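Local coordinates for protein metallo-beta-lactamase (Serratia marcescens, PDB 5AXO) that hydrolyses beta-lactam antibiotics as a zinc-dependent metallo-beta-lactamase of subclass B3, here holding a ring-opened carbapenem in its active site, at residues Thr177-Asp182 / Arg250-Thr255; Asp111-Ser116 / Pro148-Gly153; Thr71-Asp76 / Ala96-Thr101. All blocks are in the same frame, centred on the assembly; numbering follows the deposited sequence. Where two conformers were deposited one is given.

Interaction 1: Thr177-Asp182 / Arg250-Thr255. With NA (sodium ion), chain G; LMP ((2~{S},3~{R},4~{S})-2-[(2~{S},3~{R})-1,3-bis(oxidanyl)-1-oxidanylidene-butan-2-yl]-4-[(3~{S},5~{S})-5-(dimethylcarbamoy l)pyrrolidin-3-yl]sulfanyl-3-methyl-3,4-dihydro-2~{H}-pyrrole-5-carboxylic acid), chain R; SO4 (sulfate ion), chain N.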
loop_
_atom_site.group_PDB
_atom_site.type_symbol
_atom_site.label_atom_id
_atom_site.label_comp_id
_atom_site.label_asym_id
_atom_site.label_seq_id
_atom_site.Cartn_x
_atom_site.Cartn_y
_atom_site.Cartn_z
ATOM N N THR A 177 7.238 7.802 5.121
ATOM C CA THR A 177 7.708 8.218 6.426
ATOM C C THR A 177 9.172 7.936 6.680
ATOM O O THR A 177 9.681 6.834 6.486
ATOM C CB THR A 177 6.888 7.489 7.494
ATOM O OG1 THR A 177 6.990 6.085 7.270
ATOM C CG2 THR A 177 5.461 7.943 7.438
ATOM N N ALA A 178 9.836 8.976 7.166
ATOM C CA ALA A 178 11.221 8.888 7.619
ATOM C C ALA A 178 11.308 8.366 9.043
ATOM O O ALA A 178 11.059 9.097 9.997
ATOM C CB ALA A 178 11.868 10.266 7.531
ATOM N N VAL A 179 11.478 7.066 9.156
ATOM C CA VAL A 179 11.677 6.412 10.450
ATOM C C VAL A 179 12.922 5.583 10.413
ATOM O O VAL A 179 13.283 5.058 9.398
ATOM C CB VAL A 179 10.486 5.542 10.817
ATOM C CG1 VAL A 179 9.293 6.414 11.058
ATOM C CG2 VAL A 179 10.137 4.578 9.753
ATOM N N SER A 180 13.577 5.433 11.553
ATOM C CA SER A 180 14.821 4.679 11.547
ATOM C C SER A 180 15.128 3.977 12.831
ATOM O O SER A 180 14.554 4.264 13.871
ATOM C CB SER A 180 15.956 5.625 11.216
ATOM O OG SER A 180 16.353 6.379 12.352
ATOM N N ALA A 181 16.122 3.106 12.733
ATOM C CA ALA A 181 16.784 2.595 13.929
ATOM C C ALA A 181 17.493 3.731 14.652
ATOM O O ALA A 181 17.813 4.779 14.083
ATOM C CB ALA A 181 17.774 1.520 13.545
ATOM N N ASP A 182 17.793 3.504 15.923
ATOM C CA ASP A 182 18.500 4.522 16.726
ATOM C C ASP A 182 19.857 4.895 16.183
ATOM O O ASP A 182 20.326 6.031 16.405
ATOM C CB ASP A 182 18.653 4.055 18.176
ATOM C CG ASP A 182 17.345 4.063 18.921
ATOM O OD1 ASP A 182 16.428 4.819 18.544
ATOM O OD2 ASP A 182 17.239 3.371 19.971
ATOM N N ARG A 250 6.738 15.187 4.196
ATOM C CA ARG A 250 7.692 16.268 4.201
ATOM C C ARG A 250 7.917 16.781 5.601
ATOM O O ARG A 250 9.050 17.005 6.018
ATOM C CB ARG A 250 7.267 17.374 3.250
ATOM C CG ARG A 250 8.316 18.445 3.034
ATOM C CD ARG A 250 7.890 19.436 1.985
ATOM N NE ARG A 250 7.979 18.873 0.638
ATOM C CZ ARG A 250 6.975 18.708 -0.219
ATOM N NH1 ARG A 250 5.719 18.949 0.133
ATOM N NH2 ARG A 250 7.233 18.257 -1.444
ATOM N N LYS A 251 6.817 17.050 6.322
ATOM C CA LYS A 251 6.963 17.543 7.695
ATOM C C LYS A 251 7.770 16.584 8.595
ATOM O O LYS A 251 8.598 16.990 9.414
ATOM C CB LYS A 251 5.591 17.894 8.290
ATOM C CG LYS A 251 5.651 18.179 9.805
ATOM C CD LYS A 251 4.327 18.688 10.380
ATOM C CE LYS A 251 3.803 19.945 9.709
ATOM N NZ LYS A 251 4.790 21.048 9.680
ATOM N N ARG A 252 7.461 15.303 8.501
ATOM C CA ARG A 252 8.173 14.324 9.310
ATOM C C ARG A 252 9.692 14.301 8.995
ATOM O O ARG A 252 10.521 14.276 9.897
ATOM C CB ARG A 252 7.575 12.927 9.134
ATOM C CG ARG A 252 8.219 11.868 10.011
ATOM C CD ARG A 252 7.422 10.587 9.971
ATOM N NE ARG A 252 7.898 9.657 10.985
ATOM C CZ ARG A 252 7.160 8.683 11.509
ATOM N NH1 ARG A 252 7.700 7.878 12.407
ATOM N NH2 ARG A 252 5.938 8.485 11.088
ATOM N N LEU A 253 10.031 14.372 7.723
ATOM C CA LEU A 253 11.441 14.439 7.331
ATOM C C LEU A 253 12.119 15.752 7.775
ATOM O O LEU A 253 13.226 15.694 8.344
ATOM C CB LEU A 253 11.573 14.243 5.838
ATOM C CG LEU A 253 13.020 14.393 5.355
ATOM C CD1 LEU A 253 13.944 13.321 5.917
ATOM C CD2 LEU A 253 13.040 14.362 3.833
ATOM N N GLU A 254 11.455 16.883 7.609
ATOM C CA GLU A 254 12.061 18.134 8.027
ATOM C C GLU A 254 12.220 18.181 9.535
ATOM O O GLU A 254 13.226 18.639 10.053
ATOM C CB GLU A 254 11.231 19.306 7.533
ATOM C CG GLU A 254 11.325 19.472 6.021
ATOM C CD GLU A 254 12.774 19.563 5.501
ATOM O OE1 GLU A 254 13.634 20.194 6.136
ATOM O OE2 GLU A 254 13.090 19.072 4.397
ATOM N N THR A 255 11.247 17.676 10.269
ATOM C CA THR A 255 11.372 17.628 11.743
ATOM C C THR A 255 12.589 16.785 12.070
ATOM O O THR A 255 13.360 17.081 13.011
ATOM C CB THR A 255 10.093 17.048 12.388
ATOM O OG1 THR A 255 8.999 17.976 12.205
ATOM C CG2 THR A 255 10.278 16.863 13.856
HETATM NA NA NA G . 12.134 4.906 6.964
HETATM C C1 LMP R . 5.782 2.858 11.641
HETATM C C2 LMP R . 5.641 3.769 10.406
HETATM C C3 LMP R . 5.108 2.797 9.377
HETATM O O7A LMP R . 1.671 5.962 14.244
HETATM C C6A LMP R . 1.212 4.951 13.728
HETATM N N7A LMP R . 0.667 3.966 14.442
HETATM C C9A LMP R . -0.134 2.887 13.867
HETATM C C8A LMP R . 0.759 3.897 15.894
HETATM C C5A LMP R . 1.227 4.793 12.231
HETATM C C2A LMP R . 2.491 4.073 11.776
HETATM N N3A LMP R . 1.219 6.115 11.559
HETATM C C4A LMP R . 2.013 5.997 10.317
HETATM C C1A LMP R . 2.914 4.771 10.495
HETATM S S21 LMP R . 4.605 5.244 10.615
HETATM C C31 LMP R . 4.872 3.228 7.997
HETATM O O31 LMP R . 4.861 4.465 7.781
HETATM O O32 LMP R . 4.615 2.343 7.033
HETATM N N4 LMP R . 4.982 1.602 9.781
HETATM C C11 LMP R . 7.236 2.871 12.156
HETATM C C5 LMP R . 5.214 1.472 11.209
HETATM C C6 LMP R . 6.016 0.172 11.431
HETATM C C61 LMP R . 7.415 0.064 10.779
HETATM O O62 LMP R . 7.626 0.821 9.580
HETATM C C62 LMP R . 7.790 -1.382 10.441
HETATM C C7 LMP R . 6.155 -0.017 12.913
HETATM O O71 LMP R . 7.070 -0.663 13.403
HETATM O O72 LMP R . 5.195 0.434 13.682
HETATM S S SO4 N . 3.395 10.964 10.608
HETATM O O1 SO4 N . 4.185 12.175 10.696
HETATM O O2 SO4 N . 4.004 9.988 9.659
HETATM O O3 SO4 N . 3.410 10.446 11.986
HETATM O O4 SO4 N . 2.052 11.331 10.112
HETATM O O HOH W 1 12.953 6.760 5.261
HETATM O O HOH W 2 12.122 2.085 6.659
#
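Arg252 and Leu253, on the long C-terminal helix 241-260, meet Thr177, Ala178 and Val179 in the loop after strand 166-173, at one wall of the active-site pocket of this metallo-beta-lactamase fold. Arg252 comes first along the helix. Its CG stands anti to the backbone N (chi1 -177°), and the chain runs extended from there, which carries the guanidinium well off the helix and across the loop. On the way NE gives a weak, bent bond to Ala178 O at 3.4 Å. Thr177 CB lies over one face of the guanidinium; Val179 CG1 is modelled there too, but doubtfully close. At the edge, in plane, NH2 donates to sulfate O2 at 2.8 Å, with an N-H...O angle of 147°. The sulfate probably came from the crystallisation liquor. The same nitrogen lies 3.5 Å from thioether S21 of the ligand, which is ring-opened meropenem, while Thr177 OG1 donates to its carboxylate O31 at 2.7 Å. Arg252 thus lies by the thioether and Thr177 by the carboxylate. The loop backbone is engaged too: Val179 O binds a sodium ion, and Thr177 O accepts from ND1 of the zinc ligand His150. At Leu253, next in sequence, the two backbones are nearest, its CA 5.6 Å from Ala178 CA, and its side chain also packs on Phe200 of helix 190-205. Ala178 points its methyl toward helix 241-260 and reaches Leu196 and Phe186 as well; its CB touches Leu253 CD1 at 4.0 Å.

Interaction 2: Asp111-Ser116 / Pro148-Gly153. With ZN (zinc ion), chain B; NA (sodium ion), chain K; LMP ((2~{S},3~{R},4~{S})-2-[(2~{S},3~{R})-1,3-bis(oxidanyl)-1-oxidanylidene-butan-2-yl]-4-[(3~{S},5~{S})-5-(dimethylcarbamoy l)pyrrolidin-3-yl]sulfanyl-3-methyl-3,4-dihydro-2~{H}-pyrrole-5-carboxylic acid), chain R.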
loop_
_atom_site.group_PDB
_atom_site.type_symbol
_atom_site.label_atom_id
_atom_site.label_comp_id
_atom_site.label_asym_id
_atom_site.label_seq_id
_atom_site.Cartn_x
_atom_site.Cartn_y
_atom_site.Cartn_z
ATOM N N ASP A 111 17.930 -0.110 4.286
ATOM C CA ASP A 111 16.714 0.347 4.965
ATOM C C ASP A 111 17.046 1.131 6.228
ATOM O O ASP A 111 17.725 0.635 7.104
ATOM C CB ASP A 111 15.868 -0.878 5.308
ATOM C CG ASP A 111 14.419 -0.515 5.668
ATOM O OD1 ASP A 111 14.215 0.304 6.571
ATOM O OD2 ASP A 111 13.503 -1.096 5.076
ATOM N N PRO A 112 16.502 2.360 6.379
ATOM C CA PRO A 112 16.779 3.154 7.582
ATOM C C PRO A 112 16.416 2.443 8.858
ATOM O O PRO A 112 17.008 2.719 9.892
ATOM C CB PRO A 112 15.908 4.395 7.400
ATOM C CG PRO A 112 15.749 4.512 5.938
ATOM C CD PRO A 112 15.724 3.116 5.389
ATOM N N GLN A 113 15.444 1.515 8.815
ATOM C CA GLN A 113 15.068 0.778 10.003
ATOM C C GLN A 113 15.894 -0.502 10.232
ATOM O O GLN A 113 15.625 -1.202 11.189
ATOM C CB GLN A 113 13.575 0.468 9.977
ATOM C CG GLN A 113 12.707 1.710 10.084
ATOM C CD GLN A 113 11.239 1.365 10.204
ATOM O OE1 GLN A 113 10.763 0.994 11.283
ATOM N NE2 GLN A 113 10.513 1.431 9.105
ATOM N N PHE A 114 16.872 -0.798 9.391
ATOM C CA PHE A 114 17.709 -1.995 9.541
ATOM C C PHE A 114 18.332 -2.021 10.923
ATOM O O PHE A 114 18.971 -1.047 11.359
ATOM C CB PHE A 114 18.794 -2.043 8.460
ATOM C CG PHE A 114 19.648 -3.278 8.500
ATOM C CD1 PHE A 114 19.188 -4.467 7.941
ATOM C CD2 PHE A 114 20.894 -3.258 9.084
ATOM C CE1 PHE A 114 19.978 -5.615 7.977
ATOM C CE2 PHE A 114 21.695 -4.392 9.101
ATOM C CZ PHE A 114 21.239 -5.567 8.542
ATOM N N GLY A 115 18.209 -3.179 11.570
ATOM C CA GLY A 115 18.570 -3.346 12.982
ATOM C C GLY A 115 17.369 -3.395 13.917
ATOM O O GLY A 115 17.474 -3.875 15.057
ATOM N N SER A 116 16.219 -2.933 13.455
ATOM C CA SER A 116 15.023 -2.842 14.284
ATOM C C SER A 116 13.790 -3.477 13.619
ATOM O O SER A 116 12.719 -3.554 14.213
ATOM C CB SER A 116 14.746 -1.375 14.652
ATOM O OG SER A 116 14.301 -0.642 13.525
ATOM N N PRO A 148 10.019 5.805 -3.567
ATOM C CA PRO A 148 11.047 5.334 -2.636
ATOM C C PRO A 148 11.262 6.296 -1.460
ATOM O O PRO A 148 10.811 7.440 -1.460
ATOM C CB PRO A 148 12.325 5.299 -3.516
ATOM C CG PRO A 148 12.084 6.375 -4.506
ATOM C CD PRO A 148 10.602 6.312 -4.827
ATOM N N GLY A 149 11.943 5.796 -0.445
ATOM C CA GLY A 149 12.395 6.639 0.654
ATOM C C GLY A 149 12.245 5.918 1.964
ATOM O O GLY A 149 13.210 5.685 2.670
ATOM N N HIS A 150 11.019 5.444 2.236
ATOM C CA HIS A 150 10.764 4.583 3.363
ATOM C C HIS A 150 11.378 3.177 3.076
ATOM O O HIS A 150 11.897 2.536 3.996
ATOM C CB HIS A 150 9.234 4.532 3.626
ATOM C CG HIS A 150 8.814 3.660 4.778
ATOM N ND1 HIS A 150 8.809 4.083 6.092
ATOM C CD2 HIS A 150 8.272 2.419 4.796
ATOM C CE1 HIS A 150 8.227 3.167 6.837
ATOM N NE2 HIS A 150 8.033 2.089 6.104
ATOM N N THR A 151 11.354 2.769 1.808
ATOM C CA THR A 151 12.144 1.644 1.315
ATOM C C THR A 151 12.575 2.049 -0.101
ATOM O O THR A 151 11.939 2.876 -0.761
ATOM C CB THR A 151 11.341 0.335 1.214
ATOM O OG1 THR A 151 10.320 0.461 0.220
ATOM C CG2 THR A 151 10.819 -0.124 2.553
ATOM N N GLU A 152 13.598 1.368 -0.625
ATOM C CA GLU A 152 14.079 1.739 -1.951
ATOM C C GLU A 152 13.084 1.351 -3.042
ATOM O O GLU A 152 12.964 2.051 -4.065
ATOM C CB GLU A 152 15.410 1.062 -2.252
ATOM C CG GLU A 152 16.120 1.605 -3.474
ATOM C CD GLU A 152 17.553 1.098 -3.582
ATOM O OE1 GLU A 152 18.001 0.381 -2.651
ATOM O OE2 GLU A 152 18.197 1.411 -4.623
ATOM N N GLY A 153 12.344 0.238 -2.840
ATOM C CA GLY A 153 11.446 -0.261 -3.873
ATOM C C GLY A 153 9.990 0.103 -3.656
ATOM O O GLY A 153 9.115 -0.510 -4.281
HETATM ZN ZN ZN B . 7.186 0.197 6.413
HETATM NA NA NA K . 6.902 -2.337 -4.171
HETATM C C1 LMP R . 5.782 2.858 11.641
HETATM C C2 LMP R . 5.641 3.769 10.406
HETATM C C3 LMP R . 5.108 2.797 9.377
HETATM O O7A LMP R . 1.671 5.962 14.244
HETATM C C6A LMP R . 1.212 4.951 13.728
HETATM N N7A LMP R . 0.667 3.966 14.442
HETATM C C9A LMP R . -0.134 2.887 13.867
HETATM C C8A LMP R . 0.759 3.897 15.894
HETATM C C5A LMP R . 1.227 4.793 12.231
HETATM C C2A LMP R . 2.491 4.073 11.776
HETATM N N3A LMP R . 1.219 6.115 11.559
HETATM C C4A LMP R . 2.013 5.997 10.317
HETATM C C1A LMP R . 2.914 4.771 10.495
HETATM S S21 LMP R . 4.605 5.244 10.615
HETATM C C31 LMP R . 4.872 3.228 7.997
HETATM O O31 LMP R . 4.861 4.465 7.781
HETATM O O32 LMP R . 4.615 2.343 7.033
HETATM N N4 LMP R . 4.982 1.602 9.781
HETATM C C11 LMP R . 7.236 2.871 12.156
HETATM C C5 LMP R . 5.214 1.472 11.209
HETATM C C6 LMP R . 6.016 0.172 11.431
HETATM C C61 LMP R . 7.415 0.064 10.779
HETATM O O62 LMP R . 7.626 0.821 9.580
HETATM C C62 LMP R . 7.790 -1.382 10.441
HETATM C C7 LMP R . 6.155 -0.017 12.913
HETATM O O71 LMP R . 7.070 -0.663 13.403
HETATM O O72 LMP R . 5.195 0.434 13.682
HETATM O O HOH W 2 12.122 2.085 6.659
HETATM O O HOH W 3 5.982 -0.223 7.707
HETATM O O HOH W 4 7.676 -3.910 -2.013
#
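The Asx turn of Asp111-Gln113, opening a type I turn that runs to Phe114, rests against the loop bearing His150, a ligand of the first zinc ion. Few atoms touch: Asp111 OD2 lies 3.8 Å from Thr151 CG2, the two side chains running side by side, and Pro112 packs on the backbone oxygens of Gly149 and His150. One water supplies the polar link. It donates to Asp111 OD1 and to His150 O, at 2.7 Å each, accepts from Gln113 NE2 at 3.0 Å, and is also a ligand of the sodium ion that Val179 O binds, while sitting over the centre of one face of the His150 imidazole. Asp111 OD1 also takes the Gln113 N-H on its anti lone pair, and OD2 accepts from His74 NE2, which is consistent with the carboxylate positioning a second zinc ligand. Extended beyond CG, Gln113 crosses the imidazole at 59° between planes and gives its other N-H to hydroxyl O62 of the ring-opened carbapenem, 3.0 Å from NE2 and nearly straight at 167°. Two donor bonds from NE2 tell which end of the amide is nitrogen and restrain its rotation. His150 NE2 binds zinc at 2.1 Å. The turn lies between helix 99-104 and strand 126-129, the His150 loop between strands 140-146 and 155-163; Val192 of helix 190-205 packs on Pro112.

Interaction 3: Thr71-Asp76 / Ala96-Thr101. With ZN (zinc ion), chain B; NA (sodium ion), chain L; ZN (zinc ion), chain C; NA (sodium ion), chain K.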
loop_
_atom_site.group_PDB
_atom_site.type_symbol
_atom_site.label_atom_id
_atom_site.label_comp_id
_atom_site.label_asym_id
_atom_site.label_seq_id
_atom_site.Cartn_x
_atom_site.Cartn_y
_atom_site.Cartn_z
ATOM N N THR A 71 3.044 -2.435 -1.847
ATOM C CA THR A 71 3.580 -1.129 -1.598
ATOM C C THR A 71 5.035 -1.164 -1.169
ATOM O O THR A 71 5.924 -0.646 -1.905
ATOM C CB THR A 71 2.755 -0.354 -0.561
ATOM O OG1 THR A 71 2.676 -1.099 0.632
ATOM C CG2 THR A 71 1.383 0.043 -1.069
ATOM N N HIS A 72 5.315 -1.735 -0.007
ATOM C CA HIS A 72 6.700 -1.959 0.354
ATOM C C HIS A 72 6.847 -3.110 1.320
ATOM O O HIS A 72 5.895 -3.647 1.896
ATOM C CB HIS A 72 7.287 -0.651 0.958
ATOM C CG HIS A 72 6.823 -0.351 2.359
ATOM N ND1 HIS A 72 5.739 0.457 2.614
ATOM C CD2 HIS A 72 7.302 -0.715 3.575
ATOM C CE1 HIS A 72 5.558 0.557 3.922
ATOM N NE2 HIS A 72 6.501 -0.130 4.533
ATOM N N SER A 73 8.109 -3.493 1.485
ATOM C CA SER A 73 8.500 -4.798 2.008
ATOM C C SER A 73 8.856 -4.764 3.490
ATOM O O SER A 73 9.982 -5.073 3.865
ATOM C CB SER A 73 9.670 -5.343 1.199
ATOM O OG SER A 73 10.697 -4.374 1.081
ATOM N N HIS A 74 7.872 -4.379 4.315
ATOM C CA HIS A 74 7.988 -4.558 5.783
ATOM C C HIS A 74 6.886 -5.499 6.277
ATOM O O HIS A 74 5.840 -5.653 5.607
ATOM C CB HIS A 74 7.860 -3.218 6.495
ATOM C CG HIS A 74 9.005 -2.309 6.264
ATOM N ND1 HIS A 74 8.880 -0.935 6.368
ATOM C CD2 HIS A 74 10.299 -2.570 5.967
ATOM C CE1 HIS A 74 10.068 -0.401 6.173
ATOM N NE2 HIS A 74 10.941 -1.370 5.929
ATOM N N GLU A 75 7.085 -6.088 7.454
ATOM C CA GLU A 75 6.201 -7.120 7.927
ATOM C C GLU A 75 4.762 -6.680 8.026
ATOM O O GLU A 75 3.858 -7.495 7.903
ATOM C CB GLU A 75 6.671 -7.619 9.302
ATOM C CG GLU A 75 6.511 -6.604 10.435
ATOM C CD GLU A 75 6.895 -7.093 11.835
ATOM O OE1 GLU A 75 6.579 -8.240 12.181
ATOM O OE2 GLU A 75 7.503 -6.309 12.593
ATOM N N ASP A 76 4.518 -5.429 8.373
ATOM C CA ASP A 76 3.151 -4.944 8.571
ATOM C C ASP A 76 2.306 -4.868 7.276
ATOM O O ASP A 76 1.108 -5.085 7.357
ATOM C CB ASP A 76 3.115 -3.639 9.387
ATOM C CG ASP A 76 3.967 -2.530 8.837
ATOM O OD1 ASP A 76 5.061 -2.769 8.248
ATOM O OD2 ASP A 76 3.556 -1.415 9.158
ATOM N N ALA A 96 11.571 -2.758 -8.078
ATOM C CA ALA A 96 12.756 -3.592 -8.291
ATOM C C ALA A 96 13.551 -3.838 -7.027
ATOM O O ALA A 96 14.033 -4.930 -6.793
ATOM C CB ALA A 96 13.647 -2.957 -9.352
ATOM N N ALA A 97 13.828 -2.758 -6.303
ATOM C CA ALA A 97 14.723 -2.879 -5.145
ATOM C C ALA A 97 14.130 -3.587 -3.941
ATOM O O ALA A 97 14.835 -3.895 -2.987
ATOM C CB ALA A 97 15.236 -1.521 -4.748
ATOM N N ASN A 98 12.821 -3.859 -3.969
ATOM C CA ASN A 98 12.173 -4.585 -2.887
ATOM C C ASN A 98 11.936 -6.060 -3.215
ATOM O O ASN A 98 11.423 -6.803 -2.364
ATOM C CB ASN A 98 10.851 -3.943 -2.449
ATOM C CG ASN A 98 11.036 -2.693 -1.600
ATOM O OD1 ASN A 98 12.161 -2.224 -1.332
ATOM N ND2 ASN A 98 9.927 -2.041 -1.285
ATOM N N VAL A 99 12.161 -6.424 -4.480
ATOM C CA VAL A 99 11.914 -7.808 -4.870
ATOM C C VAL A 99 12.626 -8.850 -3.969
ATOM O O VAL A 99 12.018 -9.813 -3.492
ATOM C CB VAL A 99 12.243 -8.034 -6.359
ATOM C CG1 VAL A 99 12.278 -9.521 -6.706
ATOM C CG2 VAL A 99 11.256 -7.311 -7.268
ATOM N N ASP A 100 13.912 -8.642 -3.735
ATOM C CA ASP A 100 14.668 -9.590 -2.956
ATOM C C ASP A 100 14.204 -9.657 -1.490
ATOM O O ASP A 100 14.096 -10.722 -0.922
ATOM C CB ASP A 100 16.149 -9.245 -3.053
ATOM C CG ASP A 100 17.012 -10.337 -2.525
ATOM O OD1 ASP A 100 16.866 -11.461 -3.019
ATOM O OD2 ASP A 100 17.777 -10.095 -1.573
ATOM N N THR A 101 13.737 -8.514 -0.967
ATOM C CA THR A 101 13.216 -8.488 0.376
ATOM C C THR A 101 11.917 -9.274 0.459
ATOM O O THR A 101 11.679 -9.993 1.425
ATOM C CB THR A 101 12.955 -7.054 0.865
ATOM O OG1 THR A 101 14.137 -6.256 0.666
ATOM C CG2 THR A 101 12.547 -7.044 2.299
HETATM ZN ZN ZN B . 7.186 0.197 6.413
HETATM NA NA NA L . 13.840 -3.442 0.578
HETATM ZN ZN ZN C . 4.020 0.384 7.995
HETATM NA NA NA K . 6.902 -2.337 -4.171
HETATM O O HOH W 5 12.805 -3.265 3.121
HETATM O O HOH W 3 5.982 -0.223 7.707
HETATM O O HOH W 4 7.676 -3.910 -2.013
#
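Ser73 points its side chain between Asn98 and Thr101; Asn98, and Thr101 in helix 99-104, both turn toward it. Its OG hangs over the carboxamide carbon of Asn98, 3.2 Å from CG and at roughly equal, longer distances from OD1 and ND2, a placement that makes no hydrogen bond to ND2. On the other flank Thr101 CG2 packs against Ser73 CB at 3.5 Å. Thr101 OG1, anti to its carbonyl carbon, faces the same sodium ion as Asn98 OD1, each 2.8 Å from the metal, and a water on that ion lies 3.1 Å from Ser73 OG. Asn98 ND2 passes beside His72 CB toward Thr151 OG1, while OD1 also accepts from Gly153 N. Ser73 belongs to the HxHxDH zinc motif: the flanking histidines serve the metal instead, the His72 ring leading away from Asn98, and His72 NE2 and His74 ND1 each reach the first zinc ion at 2.0 Å. Asp76 OD2 binds the second zinc ion, and OD1 accepts from the water or hydroxide bridging the metals. The two segments follow neighbouring parallel strands, 65-69 and 91-95, and lead into helices 75-78 and 99-104, with Val99 turned away onto strand 126-129.

How the interactions relate
All three contacts are largely buried and cluster round one pocket, but at different depths. Interaction 3 lies nearest the centre of the chain, where metals dominate; in interaction 2 the polar link runs through a water; interaction 1, farthest out, mixes methyl packing with an arginine that remains partly exposed. Interactions 2 and 3 share the first zinc ion, one sodium ion and a water on each of these metals. Interactions 1 and 2 both touch the ligand, have one sodium-bound water in common, and are tied by a probable hydrogen bond from Ala181 N to Pro112 O. Interactions 1 and 3 do not touch, their nearest atoms about 6 Å apart, so interaction 2 joins them.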